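Local coordinates for outer membrane protein SusF (PDB 4FE9) that binds starch at the bacterial cell surface through its carbohydrate-binding modules, ahead of transport into the periplasm for degradation, at residues G25-A37 and S48-E60. Numbering follows the deposited sequence.
Sequences GQLTATFTAGKDA and SVEIAKLSSTTAE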
loop_
_atom_site.group_PDB
_atom_site.type_symbol
_atom_site.label_atom_id
_atom_site.label_comp_id
_atom_site.label_asym_id
_atom_site.label_seq_id
_atom_site.Cartn_x
_atom_site.Cartn_y
_atom_site.Cartn_z
ATOM N N GLY A 25 26.105 41.458 7.013
ATOM C CA GLY A 25 26.591 41.873 5.639
ATOM C C GLY A 25 25.750 41.275 4.489
ATOM O O GLY A 25 26.211 41.226 3.334
ATOM N N GLN A 26 24.475 40.940 4.787
ATOM C CA GLN A 26 23.699 39.979 3.990
ATOM C C GLN A 26 22.836 40.644 2.855
ATOM O O GLN A 26 22.245 41.723 3.042
ATOM C CB GLN A 26 22.812 39.145 4.903
ATOM C CG GLN A 26 21.445 38.944 4.352
ATOM C CD GLN A 26 20.453 38.552 5.410
ATOM O OE1 GLN A 26 20.832 38.105 6.493
ATOM N NE2 GLN A 26 19.160 38.703 5.104
ATOM N N LEU A 27 22.791 40.003 1.692
ATOM C CA LEU A 27 22.116 40.590 0.530
ATOM C C LEU A 27 20.759 39.961 0.304
ATOM O O LEU A 27 20.551 38.794 0.630
ATOM C CB LEU A 27 22.971 40.443 -0.713
ATOM C CG LEU A 27 24.417 40.964 -0.612
ATOM C CD1 LEU A 27 25.027 40.988 -1.989
ATOM C CD2 LEU A 27 24.475 42.365 0.036
ATOM N N THR A 28 19.808 40.751 -0.194
ATOM C CA THR A 28 18.502 40.215 -0.495
ATOM C C THR A 28 18.152 40.313 -1.977
ATOM O O THR A 28 18.764 41.057 -2.724
ATOM C CB THR A 28 17.369 40.818 0.391
ATOM O OG1 THR A 28 17.328 42.219 0.222
ATOM C CG2 THR A 28 17.601 40.494 1.870
ATOM N N ALA A 29 17.260 39.447 -2.412
ATOM C CA ALA A 29 16.691 39.561 -3.756
ATOM C C ALA A 29 15.189 39.429 -3.656
ATOM O O ALA A 29 14.688 38.727 -2.786
ATOM C CB ALA A 29 17.255 38.486 -4.660
ATOM N N THR A 30 14.485 40.025 -4.603
ATOM C CA THR A 30 13.046 39.865 -4.673
ATOM C C THR A 30 12.681 39.301 -5.999
ATOM O O THR A 30 13.118 39.795 -7.025
ATOM C CB THR A 30 12.310 41.203 -4.463
ATOM O OG1 THR A 30 12.624 41.698 -3.161
ATOM C CG2 THR A 30 10.780 41.010 -4.576
ATOM N N PHE A 31 12.054 38.146 -5.951
ATOM C CA PHE A 31 11.520 37.480 -7.138
ATOM C C PHE A 31 10.018 37.700 -7.248
ATOM O O PHE A 31 9.303 37.692 -6.229
ATOM C CB PHE A 31 11.777 35.992 -7.025
ATOM C CG PHE A 31 13.220 35.638 -7.063
ATOM C CD1 PHE A 31 13.876 35.466 -8.288
ATOM C CD2 PHE A 31 13.945 35.495 -5.878
ATOM C CE1 PHE A 31 15.261 35.258 -8.332
ATOM C CE2 PHE A 31 15.283 35.169 -5.906
ATOM C CZ PHE A 31 15.962 35.085 -7.143
ATOM N N THR A 32 9.528 37.703 -8.486
ATOM C CA THR A 32 8.075 37.698 -8.750
ATOM C C THR A 32 7.726 36.613 -9.764
ATOM O O THR A 32 8.558 36.246 -10.607
ATOM C CB THR A 32 7.608 39.037 -9.337
ATOM O OG1 THR A 32 8.362 39.297 -10.524
ATOM C CG2 THR A 32 7.836 40.191 -8.330
ATOM N N ALA A 33 6.475 36.153 -9.739
ATOM C CA ALA A 33 6.021 35.147 -10.727
ATOM C C ALA A 33 6.058 35.729 -12.136
ATOM O O ALA A 33 5.888 36.930 -12.316
ATOM C CB ALA A 33 4.586 34.617 -10.370
ATOM N N GLY A 34 6.528 34.925 -13.092
ATOM C CA GLY A 34 6.650 35.376 -14.478
ATOM C C GLY A 34 5.283 35.586 -15.122
ATOM O O GLY A 34 4.239 35.235 -14.537
ATOM N N LYS A 35 5.280 36.058 -16.353
ATOM C CA LYS A 35 4.009 36.300 -17.061
ATOM C C LYS A 35 3.232 35.012 -17.425
ATOM O O LYS A 35 2.045 35.044 -17.535
ATOM C CB LYS A 35 4.220 37.181 -18.281
ATOM C CG LYS A 35 4.799 36.465 -19.504
ATOM C CD LYS A 35 5.407 37.502 -20.493
ATOM C CE LYS A 35 5.151 37.126 -21.959
ATOM N NZ LYS A 35 5.159 35.639 -22.160
ATOM N N ASP A 36 3.901 33.862 -17.419
ATOM C CA ASP A 36 3.194 32.614 -17.648
ATOM C C ASP A 36 2.854 31.932 -16.330
ATOM O O ASP A 36 3.410 30.874 -16.000
ATOM C CB ASP A 36 4.009 31.689 -18.579
ATOM C CG ASP A 36 4.268 32.323 -19.962
ATOM O OD1 ASP A 36 3.289 32.676 -20.641
ATOM O OD2 ASP A 36 5.453 32.544 -20.335
ATOM N N ALA A 37 1.933 32.532 -15.572
ATOM C CA ALA A 37 1.709 32.135 -14.174
ATOM C C ALA A 37 0.599 31.081 -14.023
ATOM O O ALA A 37 0.560 30.349 -13.040
ATOM C CB ALA A 37 1.416 33.376 -13.293
ATOM N N SER A 48 8.548 27.483 -24.851
ATOM C CA SER A 48 9.163 27.884 -23.591
ATOM C C SER A 48 8.292 28.924 -22.873
ATOM O O SER A 48 7.530 29.654 -23.513
ATOM C CB SER A 48 10.525 28.461 -23.873
ATOM O OG SER A 48 10.371 29.720 -24.492
ATOM N N VAL A 49 8.344 28.932 -21.540
ATOM C CA VAL A 49 7.541 29.864 -20.746
ATOM C C VAL A 49 8.417 30.591 -19.741
ATOM O O VAL A 49 9.397 30.037 -19.258
ATOM C CB VAL A 49 6.424 29.119 -19.976
ATOM C CG1 VAL A 49 5.309 28.663 -20.963
ATOM C CG2 VAL A 49 6.999 27.913 -19.256
ATOM N N GLU A 50 8.017 31.809 -19.388
ATOM C CA GLU A 50 8.679 32.582 -18.360
ATOM C C GLU A 50 7.988 32.357 -17.077
ATOM O O GLU A 50 6.843 32.828 -16.884
ATOM C CB GLU A 50 8.577 34.065 -18.694
ATOM C CG GLU A 50 8.583 34.352 -20.172
ATOM C CD GLU A 50 8.881 35.838 -20.499
ATOM O OE1 GLU A 50 8.390 36.737 -19.775
ATOM O OE2 GLU A 50 9.548 36.102 -21.514
ATOM N N ILE A 51 8.704 31.805 -16.104
ATOM C CA ILE A 51 8.036 31.402 -14.881
ATOM C C ILE A 51 8.334 32.292 -13.668
ATOM O O ILE A 51 7.609 32.250 -12.663
ATOM C CB ILE A 51 8.254 29.916 -14.567
ATOM C CG1 ILE A 51 9.729 29.629 -14.327
ATOM C CG2 ILE A 51 7.735 29.059 -15.711
ATOM C CD1 ILE A 51 9.983 28.207 -13.792
ATOM N N ALA A 52 9.384 33.103 -13.765
ATOM C CA ALA A 52 9.773 33.949 -12.671
ATOM C C ALA A 52 10.691 35.070 -13.162
ATOM O O ALA A 52 11.200 35.027 -14.293
ATOM C CB ALA A 52 10.444 33.129 -11.550
ATOM N N LYS A 53 10.847 36.100 -12.341
ATOM C CA LYS A 53 11.673 37.254 -12.705
ATOM C C LYS A 53 12.357 37.757 -11.445
ATOM O O LYS A 53 11.768 37.723 -10.381
ATOM C CB LYS A 53 10.796 38.352 -13.313
ATOM C CG LYS A 53 11.542 39.588 -13.799
ATOM C CD LYS A 53 10.534 40.626 -14.389
ATOM C CE LYS A 53 11.231 41.942 -14.804
ATOM N NZ LYS A 53 12.602 41.684 -15.276
ATOM N N LEU A 54 13.654 38.074 -11.542
ATOM C CA LEU A 54 14.327 38.814 -10.483
ATOM C C LEU A 54 14.028 40.287 -10.612
ATOM O O LEU A 54 14.347 40.898 -11.616
ATOM C CB LEU A 54 15.855 38.597 -10.533
ATOM C CG LEU A 54 16.630 39.501 -9.570
ATOM C CD1 LEU A 54 16.270 39.131 -8.148
ATOM C CD2 LEU A 54 18.106 39.361 -9.797
ATOM N N SER A 55 13.280 40.814 -9.669
ATOM C CA SER A 55 12.749 42.165 -9.807
ATOM C C SER A 55 13.706 43.187 -9.228
ATOM O O SER A 55 13.868 44.264 -9.776
ATOM C CB SER A 55 11.398 42.284 -9.127
ATOM O OG SER A 55 10.421 41.634 -9.930
ATOM N N SER A 56 14.309 42.851 -8.092
ATOM C CA SER A 56 15.254 43.749 -7.463
ATOM C C SER A 56 16.182 42.973 -6.552
ATOM O O SER A 56 15.900 41.846 -6.158
ATOM C CB SER A 56 14.516 44.824 -6.653
ATOM O OG SER A 56 13.873 44.227 -5.538
ATOM N N THR A 57 17.267 43.609 -6.191
ATOM C CA THR A 57 18.231 43.028 -5.279
ATOM C C THR A 57 18.925 44.158 -4.556
ATOM O O THR A 57 19.067 45.238 -5.113
ATOM C CB THR A 57 19.296 42.245 -6.071
ATOM O OG1 THR A 57 20.111 41.492 -5.164
ATOM C CG2 THR A 57 20.158 43.180 -6.870
ATOM N N THR A 58 19.451 43.886 -3.360
ATOM C CA THR A 58 20.311 44.852 -2.720
ATOM C C THR A 58 21.768 44.714 -3.115
ATOM O O THR A 58 22.603 45.463 -2.629
ATOM C CB THR A 58 20.203 44.834 -1.185
ATOM O OG1 THR A 58 20.662 43.584 -0.691
ATOM C CG2 THR A 58 18.736 45.087 -0.716
ATOM N N ALA A 59 22.053 43.872 -4.097
ATOM C CA ALA A 59 23.424 43.775 -4.638
ATOM C C ALA A 59 23.761 45.013 -5.460
ATOM O O ALA A 59 22.877 45.654 -6.021
ATOM C CB ALA A 59 23.582 42.531 -5.476
ATOM N N GLU A 60 25.041 45.369 -5.489
ATOM C CA GLU A 60 25.491 46.585 -6.165
ATOM C C GLU A 60 25.255 46.518 -7.675
ATOM O O GLU A 60 25.293 45.428 -8.289
ATOM C CB GLU A 60 26.973 46.851 -5.854
ATOM C CG GLU A 60 27.207 47.259 -4.392
ATOM C CD GLU A 60 28.667 47.639 -4.083
ATOM O OE1 GLU A 60 29.194 47.172 -3.047
ATOM O OE2 GLU A 60 29.232 48.494 -4.799
HETATM O O HOH W 1 20.726 43.643 1.994
HETATM O O HOH W 2 7.706 37.115 -17.325
#
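T57 and T28 meet near one end of the pairing of strands 27-33 and 48-57, antiparallel neighbours in the N-terminal domain. The T57 hydroxyl swings anti to its own backbone N (chi1 -170°) and donates to T28 O, OG1 to O 2.8 Å. T58 N reaches the same carbonyl from the opposite face of its plane, N to T28 O 3.0 Å, while T57 OG1 in turn accepts from A59 N, closing an ST turn. In return, T58 OG1 takes a nearly straight bond from T28 N (172°); a water links that hydroxyl to Q26 O. With an alanine in place of T57, T28 O would probably lose its hydroxyl donor and the A59 amide its side-chain acceptor, leaving the turn freer to shift.

Midway, S55 and S56 both face T30 in a classic beta bulge: S55 N bonds firmly to T30 O, S56 N only weakly. S55 OG lies 3.2 Å from T32 OG1, a hydrogen bond the extra residue probably allows. On the opposite face of the sheet from T30 and T32, L54 lays CD1 over one face of the F31 ring, a CH-pi contact 4.3 Å from the centroid, and the same methyl touches A29 CB. V136, F88 and I117, from three other strands, also pack on F31, placing this side in the domain's core.

Past the strand end, D36 points back toward strand 48-57, and its OD2 accepts from E50 N (2.8 Å) through its anti lone pair; D36 N donates to E50 O. The bent K35 chain crosses the E50 carboxylate at a slant; NZ makes no salt bridge with it, but a long one with D36 OD2. Side-chain oxygens thus extend the backbone ladder at both ends, while apolar contacts gather on the A29, F31 and L54 face.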